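AlyGC (Glaciecola chathamensis, PDB 5GKD) probably cleaves alginate by beta-elimination as a calcium-binding lyase of polysaccharide lyase family 6. Local coordinates at residues E212-S217 with T238-N243; G262-N267 with N301-V306; D269-N274 with N308-N313; F285-T290 with H321-A326; V291-P296 with A334-S339. All blocks are in the same frame, centred on the assembly; numbering follows the deposited sequence.

All five contacts join successive coils of one parallel beta-helix. Contacts 1, 2 and 4 are buried, whereas contacts 3 and 5 are only partly so. Contacts 1, 2, 4 and 5 all use the parallel strands that include 214-219, 236-241, 263-265, 289-292 and 322-326; strand 289-292 is common to contacts 4 and 5. Contact 3 pairs 271-278 with 310-317 on another face. Chemistry follows place: contacts 1 and 2, with centres 8 Å apart, share the carbonate through Glu214, Arg240, Arg264 and Tyr303, and contact 1 adds calcium. Contact 4 is parallel strand pairing with mostly apolar packing, contact 3 regular parallel pairing with a salt bridge, and contact 5 a loop held by paired backbone bonds.

Contact 1 (E212-S217 with T238-N243). With CA (calcium ion), chain E; CO3 (carbonate ion), chain J; PO4 (phosphate ion), chain H.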
# COMPACT_ATOMS: atom_id res chain seq x y z
N GLU A 212 6.78 -13.66 18.24
CA GLU A 212 6.72 -12.53 19.16
C GLU A 212 7.15 -12.95 20.56
O GLU A 212 7.58 -14.09 20.77
CB GLU A 212 5.31 -11.95 19.22
CG GLU A 212 4.29 -12.99 19.66
CD GLU A 212 3.15 -12.39 20.45
OE1 GLU A 212 2.10 -12.04 19.87
OE2 GLU A 212 3.31 -12.24 21.67
N VAL A 213 7.00 -12.07 21.55
CA VAL A 213 7.48 -12.40 22.89
C VAL A 213 6.75 -13.60 23.49
O VAL A 213 7.33 -14.35 24.28
CB VAL A 213 7.40 -11.17 23.81
CG1 VAL A 213 5.96 -10.88 24.20
CG2 VAL A 213 8.27 -11.40 25.05
N GLU A 214 5.48 -13.81 23.15
CA GLU A 214 4.73 -14.93 23.68
C GLU A 214 4.73 -16.06 22.67
O GLU A 214 4.11 -15.95 21.61
CB GLU A 214 3.30 -14.54 24.03
CG GLU A 214 3.16 -13.48 25.11
CD GLU A 214 1.70 -13.21 25.38
OE1 GLU A 214 1.04 -12.64 24.50
OE2 GLU A 214 1.20 -13.58 26.45
N ILE A 215 5.45 -17.14 22.99
CA ILE A 215 5.27 -18.41 22.28
C ILE A 215 3.92 -19.01 22.65
O ILE A 215 3.08 -19.29 21.78
CB ILE A 215 6.41 -19.39 22.62
CG1 ILE A 215 7.78 -18.84 22.23
CG2 ILE A 215 6.18 -20.76 21.97
CD1 ILE A 215 8.88 -19.60 22.95
N ILE A 216 3.72 -19.25 23.94
CA ILE A 216 2.44 -19.64 24.52
C ILE A 216 1.92 -18.46 25.33
O ILE A 216 2.65 -17.88 26.13
CB ILE A 216 2.58 -20.88 25.43
CG1 ILE A 216 3.08 -22.08 24.62
CG2 ILE A 216 1.27 -21.15 26.12
CD1 ILE A 216 3.26 -23.34 25.43
N SER A 217 0.65 -18.13 25.14
CA SER A 217 -0.00 -17.04 25.85
C SER A 217 -1.16 -17.66 26.62
O SER A 217 -2.22 -17.92 26.04
CB SER A 217 -0.48 -15.96 24.88
OG SER A 217 -1.03 -14.82 25.54
N THR A 238 4.26 -17.45 28.50
CA THR A 238 3.75 -16.38 29.33
C THR A 238 2.42 -16.79 29.96
O THR A 238 1.50 -17.21 29.26
CB THR A 238 3.58 -15.09 28.54
OG1 THR A 238 4.87 -14.53 28.24
CG2 THR A 238 2.77 -14.07 29.35
N LEU A 239 2.36 -16.69 31.28
CA LEU A 239 1.13 -16.78 32.05
C LEU A 239 0.51 -15.39 32.04
O LEU A 239 0.67 -14.59 32.97
CB LEU A 239 1.43 -17.28 33.46
CG LEU A 239 1.28 -18.76 33.81
CD1 LEU A 239 1.29 -19.68 32.61
CD2 LEU A 239 2.28 -19.23 34.88
N ARG A 240 -0.22 -15.09 30.96
CA ARG A 240 -0.59 -13.73 30.59
C ARG A 240 -1.78 -13.20 31.39
O ARG A 240 -1.71 -12.11 31.97
CB ARG A 240 -0.91 -13.67 29.10
CG ARG A 240 -1.24 -12.28 28.61
CD ARG A 240 -0.03 -11.36 28.69
NE ARG A 240 -0.40 -9.97 28.43
CZ ARG A 240 -0.91 -9.15 29.35
NH1 ARG A 240 -1.07 -9.56 30.60
NH2 ARG A 240 -1.24 -7.91 29.01
N HIS A 241 -2.89 -13.93 31.37
CA HIS A 241 -4.08 -13.61 32.14
C HIS A 241 -4.61 -14.90 32.75
O HIS A 241 -4.38 -15.99 32.22
CB HIS A 241 -5.23 -12.98 31.31
CG HIS A 241 -4.88 -11.71 30.61
ND1 HIS A 241 -4.36 -10.61 31.26
CD2 HIS A 241 -5.02 -11.35 29.31
CE1 HIS A 241 -4.19 -9.63 30.39
NE2 HIS A 241 -4.57 -10.05 29.20
N GLY A 242 -5.35 -14.78 33.84
CA GLY A 242 -5.92 -16.00 34.39
C GLY A 242 -5.01 -16.68 35.38
O GLY A 242 -3.78 -16.60 35.31
N ASN A 243 -5.63 -17.42 36.31
CA ASN A 243 -5.02 -17.81 37.58
C ASN A 243 -5.02 -19.31 37.76
O ASN A 243 -5.81 -20.04 37.16
CB ASN A 243 -5.78 -17.18 38.74
CG ASN A 243 -5.95 -15.70 38.58
OD1 ASN A 243 -4.98 -14.96 38.46
ND2 ASN A 243 -7.20 -15.24 38.56
CA CA E . 1.16 -11.31 22.45
C CO3 J . 1.95 -8.75 26.71
O1 CO3 J . 2.54 -9.91 26.57
O2 CO3 J . 2.58 -7.96 27.52
O3 CO3 J . 0.78 -8.47 26.08
P PO4 H . -1.17 -9.93 24.77
O1 PO4 H . -0.98 -11.29 25.40
O2 PO4 H . -0.79 -10.07 23.35
O3 PO4 H . -0.28 -8.89 25.50
O4 PO4 H . -2.65 -9.67 24.78
O HOH W 1 2.39 -9.65 23.84
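The calcium site on one face of the parallel beta-helix brings Glu214 against Thr238 and Arg240 of the following coil. The backbones join where the chain turns a corner: Thr238 N donates to Ile216 O at 2.9 Å and 167°, and Ser217 bridges Thr238 in parallel. Glu214 turns its CG beside the backbone N (chi1 -63°) and stays extended beyond it, crossing the Thr238 side chain at about a right angle. Its two oxygens divide the work. OE1 binds the calcium ion at 2.4 Å, whereas OE2 rests 3.3 Å from Thr238 CG2 and takes the Ser217 OG bond (2.7 Å) from above the carboxylate plane. Glu212 chelates the same ion through both oxygens, the shorter link being OE2 to calcium at 2.5 Å; that OE2 also accepts from Glu214 N. Glu183, phosphate O2 and water 1 are further ligands of the metal, and Asn180 belongs to the site. Arg240 bends at chi2 (67°), which carries NE toward the bound anions, while His241 NE2 lies over one face of its guanidinium and NH2 bonds Arg302 O. Phosphate O3 and carbonate O3 lie only 1.3 Å apart, so the two anions probably alternate, and the two NE bonds are not made at once. Carboxylates round calcium with a nearby arginine on the beta-helix face are consistent with the substrate-binding site of a PL6 lyase.

Contact 2 (G262-N267 with N301-V306). With CO3 (carbonate ion), chain J.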
# COMPACT_ATOMS: atom_id res chain seq x y z
N GLY A 262 12.17 -18.61 28.33
CA GLY A 262 11.66 -17.77 29.36
C GLY A 262 10.33 -18.35 29.85
O GLY A 262 9.50 -18.76 29.05
N ILE A 263 10.12 -18.37 31.16
CA ILE A 263 8.79 -18.44 31.74
C ILE A 263 8.51 -17.08 32.36
O ILE A 263 9.35 -16.55 33.10
CB ILE A 263 8.67 -19.57 32.78
CG1 ILE A 263 8.81 -20.95 32.11
CG2 ILE A 263 7.34 -19.50 33.53
CD1 ILE A 263 9.05 -22.08 33.12
N ARG A 264 7.34 -16.51 32.05
CA ARG A 264 6.93 -15.19 32.53
C ARG A 264 5.68 -15.33 33.38
O ARG A 264 4.64 -15.81 32.90
CB ARG A 264 6.67 -14.21 31.38
CG ARG A 264 6.15 -12.85 31.85
CD ARG A 264 6.40 -11.74 30.83
NE ARG A 264 5.73 -12.01 29.55
CZ ARG A 264 4.98 -11.13 28.88
NH1 ARG A 264 4.79 -9.91 29.34
NH2 ARG A 264 4.43 -11.49 27.73
N VAL A 265 5.78 -14.90 34.64
CA VAL A 265 4.76 -15.11 35.65
C VAL A 265 4.02 -13.81 35.86
O VAL A 265 4.63 -12.78 36.17
CB VAL A 265 5.37 -15.61 36.96
CG1 VAL A 265 4.28 -15.88 37.97
CG2 VAL A 265 6.19 -16.85 36.71
N ILE A 266 2.71 -13.85 35.76
CA ILE A 266 1.80 -12.76 36.01
C ILE A 266 0.59 -13.41 36.64
O ILE A 266 0.44 -14.55 36.49
CB ILE A 266 1.36 -12.01 34.73
CG1 ILE A 266 2.55 -11.68 33.84
CG2 ILE A 266 0.55 -10.78 35.09
CD1 ILE A 266 2.21 -11.38 32.43
N ASN A 267 -0.25 -12.68 37.33
CA ASN A 267 -1.46 -13.18 37.95
C ASN A 267 -1.30 -14.05 39.21
O ASN A 267 -0.27 -14.10 39.78
CB ASN A 267 -2.43 -13.74 36.91
CG ASN A 267 -2.35 -13.02 35.57
OD1 ASN A 267 -2.76 -11.93 35.44
ND2 ASN A 267 -1.74 -13.62 34.64
N ASN A 301 -7.63 -6.75 30.79
CA ASN A 301 -6.64 -6.97 29.77
C ASN A 301 -5.28 -6.32 29.96
O ASN A 301 -4.52 -6.25 29.05
CB ASN A 301 -7.20 -6.60 28.40
CG ASN A 301 -7.35 -5.11 28.20
OD1 ASN A 301 -7.43 -4.38 29.12
ND2 ASN A 301 -7.42 -4.70 27.01
N ARG A 302 -4.99 -5.86 31.16
CA ARG A 302 -3.73 -5.23 31.47
C ARG A 302 -2.75 -6.18 32.19
O ARG A 302 -2.26 -7.08 31.60
CB ARG A 302 -3.94 -3.97 32.27
CG ARG A 302 -3.78 -2.68 31.51
CD ARG A 302 -2.81 -2.76 30.36
NE ARG A 302 -1.63 -1.97 30.53
CZ ARG A 302 -0.72 -1.81 29.60
NH1 ARG A 302 -0.86 -2.39 28.44
NH2 ARG A 302 0.33 -1.08 29.83
N TYR A 303 -2.48 -5.95 33.46
CA TYR A 303 -1.54 -6.79 34.18
C TYR A 303 -1.95 -6.97 35.63
O TYR A 303 -2.03 -6.03 36.33
CB TYR A 303 -0.11 -6.24 34.07
CG TYR A 303 0.48 -6.15 32.68
CD1 TYR A 303 1.14 -7.23 32.12
CD2 TYR A 303 0.39 -5.01 31.93
CE1 TYR A 303 1.70 -7.16 30.91
CE2 TYR A 303 0.94 -4.93 30.69
CZ TYR A 303 1.58 -6.01 30.18
OH TYR A 303 2.12 -5.93 28.96
N HIS A 304 -2.22 -8.19 36.06
CA HIS A 304 -2.63 -8.43 37.42
C HIS A 304 -1.46 -8.80 38.31
O HIS A 304 -0.61 -9.56 37.91
CB HIS A 304 -3.74 -9.46 37.48
CG HIS A 304 -4.95 -9.07 36.70
ND1 HIS A 304 -4.97 -9.06 35.34
CD2 HIS A 304 -6.18 -8.68 37.10
CE1 HIS A 304 -6.15 -8.68 34.93
NE2 HIS A 304 -6.90 -8.43 35.97
N GLN A 305 -1.43 -8.23 39.50
CA GLN A 305 -0.34 -8.41 40.44
C GLN A 305 -0.04 -9.88 40.68
O GLN A 305 -0.95 -10.70 40.82
CB GLN A 305 -0.71 -7.72 41.75
CG GLN A 305 0.29 -7.89 42.90
CD GLN A 305 -0.19 -7.22 44.18
OE1 GLN A 305 -1.35 -7.38 44.57
NE2 GLN A 305 0.68 -6.44 44.81
N VAL A 306 1.25 -10.22 40.71
CA VAL A 306 1.63 -11.58 41.07
C VAL A 306 1.35 -11.81 42.55
O VAL A 306 1.81 -11.06 43.42
CB VAL A 306 3.11 -11.83 40.75
CG1 VAL A 306 3.56 -13.13 41.37
CG2 VAL A 306 3.30 -11.90 39.27
C CO3 J . 1.95 -8.75 26.71
O1 CO3 J . 2.54 -9.91 26.57
O2 CO3 J . 2.58 -7.96 27.52
O3 CO3 J . 0.78 -8.47 26.08
O HOH W 2 -3.13 -9.80 33.59
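Tyr303 presents its ring edge to Ile266 and Arg264, with Ile266 CD1 at 4.3 Å from Tyr303 CD1 and Arg264 NH1 close to the same plane. This is the carbonate pocket of the parallel beta-helix, lined by Arg264 and Tyr303 and completed by Glu214 and Arg240; residues 264-267 run at 89° to residues 303-306 of the loop. Arg302 NH2 also lies at the tyrosine ring's edge, and the ring's CE2 sits over the centre of one face of the Arg302 guanidinium. Arg240 and Arg332 add cation-pi interactions with the tyrosine. The Arg264 guanidinium in turn has the carbonate at its edge, in plane. The anion is gripped from both segments: Arg264 NH2 donates to carbonate O1 at 2.7 Å, Tyr303 OH to carbonate O2 at 2.5 Å, and Arg264 NH1 adds only a weak bond to O2. The arginine side chain leaves its CA with CG anti to the backbone N (chi1 176°) and folds at chi3, while NE is fixed by Thr238 OG1. Farther along, the Asn267 amide and the His304 ring cross with planes 50° apart. Water 2, in the plane of the imidazole, is 2.6 Å from His304 ND1 and 2.8 Å from Asn267 OD1, to which it probably donates; Asn267 ND2 is held by Arg240 O. The backbones meet where Asn267 N donates to His304 O at 3.2 Å, coming from above the carbonyl plane. Val306 packs its CG2 3.5 Å from Val265 O, and its CA-H points at Asn267 O, 3.4 Å from CA.

Contact 3 (D269-N274 with N308-N313); sequences DQIIRN and NALIEN
Arg273 and Glu312 lie side by side on the two strands and point the same way, their flat ends nearly coplanar (23° between planes). Glu312 OE2 sits at the guanidinium edge, forming a salt bridge to Arg273 NE at 3.5 Å. Arg273 places CG between its backbone N and carbonyl carbon (chi1 66°) and bends at chi3, which brings the guanidinium over Ile271 CG2, 3.5 Å below its centre. Leu310 CD1 lies beside that guanidinium, 4.4 Å from Ile271 CG2. At the other end of the pair Asn308 ND2 donates to Asp269 OD1 at 2.9 Å, meeting the anti side of the carboxylate although the two planes are 80° apart. Four backbone bonds alternate in direction between strands: Leu310 N to Gln270 O, Ile272 N to Leu310 O (2.8 Å), Glu312 N to Ile272 O, and Asn274 N to Glu312 O. Water 3 adds a bridge, donating to both Gln270 O and Asn308 O. On the buried face Ile272 packs against Ile311, CB to CG1 4.4 Å. Beyond the strands, Gln270 NE2 reaches Gly242 O, Asn274 bonds Ser411 N and Asn249 OD1, and Asn313 ND2 bonds Gly409 O. Asn274 and Asn313 both adopt left-handed backbone angles. Strands in register, 4.8 Å apart, with Ile272 over Ile311 and Asn274 over Asn313, are characteristic of the right-handed parallel beta-helix of the pectate lyase-like clan.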
# COMPACT_ATOMS: atom_id res chain seq x y z
N ASP A 269 -1.87 -17.47 41.95
CA ASP A 269 -1.79 -18.88 42.19
C ASP A 269 -1.08 -19.70 41.13
O ASP A 269 -1.46 -20.78 40.86
CB ASP A 269 -3.19 -19.46 42.46
CG ASP A 269 -3.96 -18.71 43.53
OD1 ASP A 269 -3.43 -18.36 44.57
OD2 ASP A 269 -5.13 -18.46 43.35
N GLN A 270 -0.05 -19.17 40.54
CA GLN A 270 0.67 -19.94 39.53
C GLN A 270 1.67 -20.88 40.19
O GLN A 270 2.26 -20.56 41.22
CB GLN A 270 1.38 -19.00 38.56
CG GLN A 270 0.54 -17.79 38.08
CD GLN A 270 -0.67 -18.14 37.20
OE1 GLN A 270 -1.13 -19.28 37.16
NE2 GLN A 270 -1.18 -17.13 36.49
N ILE A 271 1.85 -22.06 39.60
CA ILE A 271 2.86 -23.02 40.02
C ILE A 271 3.83 -23.26 38.86
O ILE A 271 3.42 -23.71 37.78
CB ILE A 271 2.24 -24.33 40.50
CG1 ILE A 271 1.40 -24.10 41.75
CG2 ILE A 271 3.33 -25.35 40.76
CD1 ILE A 271 0.51 -25.29 42.11
N ILE A 272 5.10 -22.94 39.08
CA ILE A 272 6.17 -23.11 38.11
C ILE A 272 7.18 -24.05 38.76
O ILE A 272 8.01 -23.63 39.57
CB ILE A 272 6.84 -21.77 37.73
CG1 ILE A 272 5.88 -20.83 36.99
CG2 ILE A 272 8.05 -22.01 36.85
CD1 ILE A 272 4.91 -20.11 37.83
N ARG A 273 7.11 -25.34 38.43
CA ARG A 273 7.92 -26.34 39.09
C ARG A 273 8.55 -27.29 38.09
O ARG A 273 7.98 -27.59 37.04
CB ARG A 273 7.12 -27.16 40.12
CG ARG A 273 6.06 -28.00 39.48
CD ARG A 273 5.56 -29.11 40.39
NE ARG A 273 5.00 -28.60 41.63
CZ ARG A 273 3.70 -28.66 41.96
NH1 ARG A 273 2.81 -29.23 41.15
NH2 ARG A 273 3.32 -28.16 43.13
N ASN A 274 9.75 -27.74 38.43
CA ASN A 274 10.44 -28.80 37.70
C ASN A 274 10.66 -28.46 36.22
O ASN A 274 10.63 -29.34 35.37
CB ASN A 274 9.69 -30.13 37.84
CG ASN A 274 10.61 -31.31 37.69
OD1 ASN A 274 11.72 -31.28 38.19
ND2 ASN A 274 10.18 -32.34 36.96
N ASN A 308 0.83 -15.13 45.33
CA ASN A 308 0.91 -16.56 45.62
C ASN A 308 1.46 -17.35 44.42
O ASN A 308 0.95 -18.41 44.06
CB ASN A 308 -0.46 -17.10 46.05
CG ASN A 308 -0.39 -18.51 46.61
OD1 ASN A 308 0.60 -18.91 47.19
ND2 ASN A 308 -1.46 -19.26 46.43
N ALA A 309 2.51 -16.84 43.80
CA ALA A 309 3.30 -17.66 42.89
C ALA A 309 4.15 -18.66 43.68
O ALA A 309 4.58 -18.38 44.80
CB ALA A 309 4.21 -16.79 42.02
N LEU A 310 4.38 -19.82 43.08
CA LEU A 310 5.23 -20.86 43.66
C LEU A 310 6.22 -21.31 42.59
O LEU A 310 5.82 -21.88 41.57
CB LEU A 310 4.39 -22.02 44.17
CG LEU A 310 4.88 -22.98 45.26
CD1 LEU A 310 4.64 -24.40 44.80
CD2 LEU A 310 6.33 -22.79 45.71
N ILE A 311 7.49 -21.07 42.82
CA ILE A 311 8.54 -21.30 41.84
C ILE A 311 9.55 -22.25 42.48
O ILE A 311 10.39 -21.82 43.27
CB ILE A 311 9.21 -19.98 41.40
CG1 ILE A 311 8.14 -18.99 40.92
CG2 ILE A 311 10.24 -20.23 40.34
CD1 ILE A 311 8.65 -17.63 40.50
N GLU A 312 9.46 -23.55 42.19
CA GLU A 312 10.33 -24.48 42.89
C GLU A 312 10.90 -25.53 41.96
O GLU A 312 10.31 -25.88 40.94
CB GLU A 312 9.60 -25.16 44.08
CG GLU A 312 8.65 -26.26 43.71
CD GLU A 312 7.62 -26.56 44.80
OE1 GLU A 312 7.80 -26.09 45.96
OE2 GLU A 312 6.63 -27.24 44.47
N ASN A 313 12.09 -26.02 42.32
CA ASN A 313 12.77 -27.11 41.63
C ASN A 313 12.96 -26.86 40.13
O ASN A 313 12.94 -27.78 39.33
CB ASN A 313 12.04 -28.43 41.86
CG ASN A 313 12.19 -28.90 43.29
OD1 ASN A 313 11.31 -28.72 44.11
ND2 ASN A 313 13.34 -29.48 43.59
O HOH W 3 0.89 -20.96 43.70

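Contact 4 (F285-T290 with H321-A326); sequences FGSGLT and HIQFAA
Leu289 pairs with Ile322, and Thr290 with Gln323, as parallel bridges between neighbouring coils of the beta-helix, with CA atoms 4.8 and 4.9 Å apart. One strong bond ties the strands: Gln323 N donates to Leu289 O at 2.9 Å and 167°. Before the strands begin, the pairing is looser. Gly288 N gives His321 O only a weak bond, its angle being 120°, and water 4 accepts from both Gly288 N and His321 N, so that it spans the same gap. On the inward face Leu289 crosses Ile322 aslant, with Leu289 CB 4.1 Å from Ile322 CG2. Met341 and Ile346 of strand 339-347 close over this pair, Met341 against Leu289 and Ile346 against Ile322. Thr290 and Gln323 face the other way. Ser287 OG turns beside its own backbone N (chi1 -59°), which lays it 3.4 Å from Gln323 CG without making a bond there; it is tied instead to Arg284 O, as is, more weakly, Thr290 OG1. After Gln323 the chain turns a corner at Phe324 and Ala325, after which Ala326 points its CB toward the first segment. Thr290 has CG2 anti to the backbone N, and this methyl meets Ala326 CB at 3.7 Å. Phe285, whose side chain is about 4 Å from the carbonate at its nearest atoms, packs on Arg264 and sets its ring edge toward Ala326, CE1 lying 4.2 Å from Ala326 C.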
# COMPACT_ATOMS: atom_id res chain seq x y z
N PHE A 285 10.61 -8.59 29.38
CA PHE A 285 9.55 -9.58 29.32
C PHE A 285 9.99 -10.87 28.61
O PHE A 285 9.30 -11.88 28.74
CB PHE A 285 8.32 -8.99 28.62
CG PHE A 285 7.71 -7.79 29.34
CD1 PHE A 285 8.13 -7.43 30.61
CD2 PHE A 285 6.70 -7.06 28.73
CE1 PHE A 285 7.58 -6.34 31.25
CE2 PHE A 285 6.13 -5.98 29.35
CZ PHE A 285 6.57 -5.60 30.62
N GLY A 286 11.11 -10.86 27.89
CA GLY A 286 11.62 -12.07 27.29
C GLY A 286 12.73 -12.76 28.08
O GLY A 286 13.51 -13.54 27.51
N SER A 287 12.82 -12.47 29.37
CA SER A 287 13.84 -13.09 30.21
C SER A 287 13.62 -14.60 30.34
O SER A 287 12.53 -15.13 30.10
CB SER A 287 13.85 -12.46 31.61
OG SER A 287 14.11 -11.07 31.54
N GLY A 288 14.68 -15.30 30.75
CA GLY A 288 14.55 -16.70 31.09
C GLY A 288 13.54 -16.95 32.19
O GLY A 288 12.77 -17.90 32.14
N LEU A 289 13.52 -16.08 33.20
CA LEU A 289 12.50 -16.16 34.23
C LEU A 289 12.08 -14.74 34.57
O LEU A 289 12.94 -13.90 34.87
CB LEU A 289 13.03 -16.87 35.48
CG LEU A 289 12.13 -17.74 36.38
CD1 LEU A 289 12.64 -17.75 37.84
CD2 LEU A 289 10.64 -17.44 36.28
N THR A 290 10.78 -14.48 34.55
CA THR A 290 10.25 -13.14 34.76
C THR A 290 9.08 -13.19 35.72
O THR A 290 8.12 -13.92 35.48
CB THR A 290 9.76 -12.52 33.43
OG1 THR A 290 10.82 -12.55 32.47
CG2 THR A 290 9.31 -11.09 33.65
N HIS A 321 19.18 -13.58 32.21
CA HIS A 321 18.37 -12.64 32.99
C HIS A 321 17.25 -13.36 33.73
O HIS A 321 16.43 -14.05 33.12
CB HIS A 321 17.82 -11.53 32.10
CG HIS A 321 18.89 -10.67 31.50
ND1 HIS A 321 19.51 -9.66 32.20
CD2 HIS A 321 19.48 -10.70 30.28
CE1 HIS A 321 20.42 -9.09 31.43
NE2 HIS A 321 20.43 -9.70 30.27
N ILE A 322 17.23 -13.18 35.05
CA ILE A 322 16.12 -13.53 35.91
C ILE A 322 15.64 -12.21 36.51
O ILE A 322 16.36 -11.58 37.27
CB ILE A 322 16.53 -14.50 37.03
CG1 ILE A 322 16.97 -15.85 36.48
CG2 ILE A 322 15.40 -14.66 38.03
CD1 ILE A 322 17.56 -16.76 37.56
N GLN A 323 14.42 -11.80 36.17
CA GLN A 323 13.98 -10.45 36.48
C GLN A 323 12.74 -10.48 37.35
O GLN A 323 11.71 -11.06 36.96
CB GLN A 323 13.79 -9.65 35.20
CG GLN A 323 15.09 -9.57 34.41
CD GLN A 323 15.17 -8.40 33.42
OE1 GLN A 323 14.16 -7.79 33.08
NE2 GLN A 323 16.38 -8.09 32.97
N PHE A 324 12.83 -9.87 38.53
CA PHE A 324 11.72 -9.79 39.47
C PHE A 324 11.16 -8.38 39.46
O PHE A 324 11.91 -7.40 39.32
CB PHE A 324 12.17 -10.17 40.88
CG PHE A 324 12.73 -11.56 41.00
CD1 PHE A 324 11.91 -12.67 40.89
CD2 PHE A 324 14.06 -11.76 41.28
CE1 PHE A 324 12.43 -13.95 41.04
CE2 PHE A 324 14.58 -13.04 41.43
CZ PHE A 324 13.76 -14.13 41.31
N ALA A 325 9.85 -8.28 39.61
CA ALA A 325 9.12 -7.01 39.50
C ALA A 325 9.36 -6.34 38.15
O ALA A 325 9.31 -5.11 38.04
CB ALA A 325 9.48 -6.08 40.65
N ALA A 326 9.59 -7.13 37.10
CA ALA A 326 9.82 -6.57 35.77
C ALA A 326 8.60 -5.80 35.28
O ALA A 326 7.45 -6.16 35.54
CB ALA A 326 10.15 -7.70 34.79
O HOH W 4 17.66 -14.71 29.93

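Contact 5 (V291-P296 with A334-S339); sequences VMNGVP and AAPINS
Ala334 has the largest share of the buried surface, and it is gripped by its backbone. Gly294 N donates to Ala334 O at 2.9 Å (170°), and Ala334 N returns a bond to Gly294 O at 3.0 Å, a single antiparallel hydrogen-bonded pair. The return donor stands above the carbonyl plane, 35° out of it. Ala334 CB lies 3.5 Å from Gly294 O and reaches on to the ring of Pro296. Ala334 O also accepts from water 5, which donates to Met292 O as well and so clips the strand end to the loop. Pro336 comes next in area: its CG rests 3.9 Å from Val291 CG1, the two side chains crossing at a slant. Asn293 lies between these two contacts, with OD1 3.1 Å from Ala335 CA and 3.6 Å from Pro336 CD. Its amide nitrogen is held outside the pair, by Arg332 O and Asp359 OD2, which fixes the rotation of the group. Segment 291-296 carries strand 289-292, paired with 322-326, out into a loop bonded to Tyr303; segment 334-339 runs from the loop after 322-326 toward strand 339-347 in the next coil.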
# COMPACT_ATOMS: atom_id res chain seq x y z
N VAL A 291 9.15 -12.39 36.78
CA VAL A 291 8.02 -12.19 37.67
C VAL A 291 7.64 -10.72 37.57
O VAL A 291 8.39 -9.84 38.01
CB VAL A 291 8.33 -12.59 39.12
CG1 VAL A 291 7.06 -12.56 39.95
CG2 VAL A 291 8.95 -13.99 39.17
N MET A 292 6.49 -10.44 36.98
CA MET A 292 6.13 -9.08 36.62
C MET A 292 5.50 -8.32 37.79
O MET A 292 4.92 -8.90 38.70
CB MET A 292 5.15 -9.07 35.44
CG MET A 292 5.82 -9.13 34.09
SD MET A 292 4.70 -8.68 32.74
CE MET A 292 4.47 -6.93 33.04
N ASN A 293 5.65 -7.00 37.73
CA ASN A 293 4.76 -6.10 38.45
C ASN A 293 3.43 -6.02 37.73
O ASN A 293 3.36 -6.16 36.51
CB ASN A 293 5.37 -4.70 38.53
CG ASN A 293 5.96 -4.39 39.89
OD1 ASN A 293 6.40 -5.29 40.59
ND2 ASN A 293 5.91 -3.13 40.30
N GLY A 294 2.36 -5.80 38.50
CA GLY A 294 1.03 -5.61 37.97
C GLY A 294 0.51 -4.20 38.23
O GLY A 294 1.19 -3.34 38.78
N VAL A 295 -0.71 -3.97 37.79
CA VAL A 295 -1.40 -2.69 37.96
C VAL A 295 -2.41 -2.85 39.09
O VAL A 295 -3.20 -3.80 39.07
CB VAL A 295 -2.12 -2.26 36.67
CG1 VAL A 295 -2.76 -0.88 36.84
CG2 VAL A 295 -1.20 -2.29 35.46
N PRO A 296 -2.41 -1.96 40.10
CA PRO A 296 -3.48 -2.00 41.10
C PRO A 296 -4.83 -1.83 40.42
O PRO A 296 -4.99 -1.00 39.54
CB PRO A 296 -3.17 -0.82 42.02
CG PRO A 296 -1.77 -0.38 41.66
CD PRO A 296 -1.54 -0.79 40.26
N ALA A 334 2.25 -2.48 41.41
CA ALA A 334 1.90 -3.53 42.37
C ALA A 334 2.95 -4.63 42.27
O ALA A 334 2.93 -5.43 41.33
CB ALA A 334 0.49 -4.06 42.09
N ALA A 335 3.85 -4.68 43.26
CA ALA A 335 4.93 -5.65 43.31
C ALA A 335 4.42 -7.02 43.76
O ALA A 335 3.34 -7.13 44.33
CB ALA A 335 6.04 -5.16 44.24
N PRO A 336 5.18 -8.08 43.51
CA PRO A 336 4.70 -9.43 43.83
C PRO A 336 4.50 -9.65 45.33
O PRO A 336 5.31 -9.21 46.15
CB PRO A 336 5.80 -10.34 43.28
CG PRO A 336 6.54 -9.53 42.29
CD PRO A 336 6.46 -8.11 42.78
N ILE A 337 3.43 -10.38 45.69
CA ILE A 337 3.13 -10.64 47.09
C ILE A 337 2.86 -12.12 47.33
O ILE A 337 2.59 -12.90 46.41
CB ILE A 337 1.94 -9.80 47.61
CG1 ILE A 337 0.73 -9.94 46.69
CG2 ILE A 337 2.35 -8.35 47.74
CD1 ILE A 337 -0.57 -9.34 47.26
N ASN A 338 2.96 -12.50 48.61
CA ASN A 338 2.63 -13.85 49.10
C ASN A 338 3.24 -14.97 48.27
O ASN A 338 2.67 -16.05 48.16
CB ASN A 338 1.12 -14.05 49.17
CG ASN A 338 0.44 -12.97 49.96
OD1 ASN A 338 0.87 -12.62 51.06
ND2 ASN A 338 -0.62 -12.42 49.41
N SER A 339 4.42 -14.76 47.69
CA SER A 339 4.98 -15.74 46.78
C SER A 339 6.19 -16.44 47.40
O SER A 339 6.71 -16.03 48.45
CB SER A 339 5.36 -15.05 45.46
OG SER A 339 4.19 -14.60 44.82
O HOH W 5 3.42 -8.39 40.91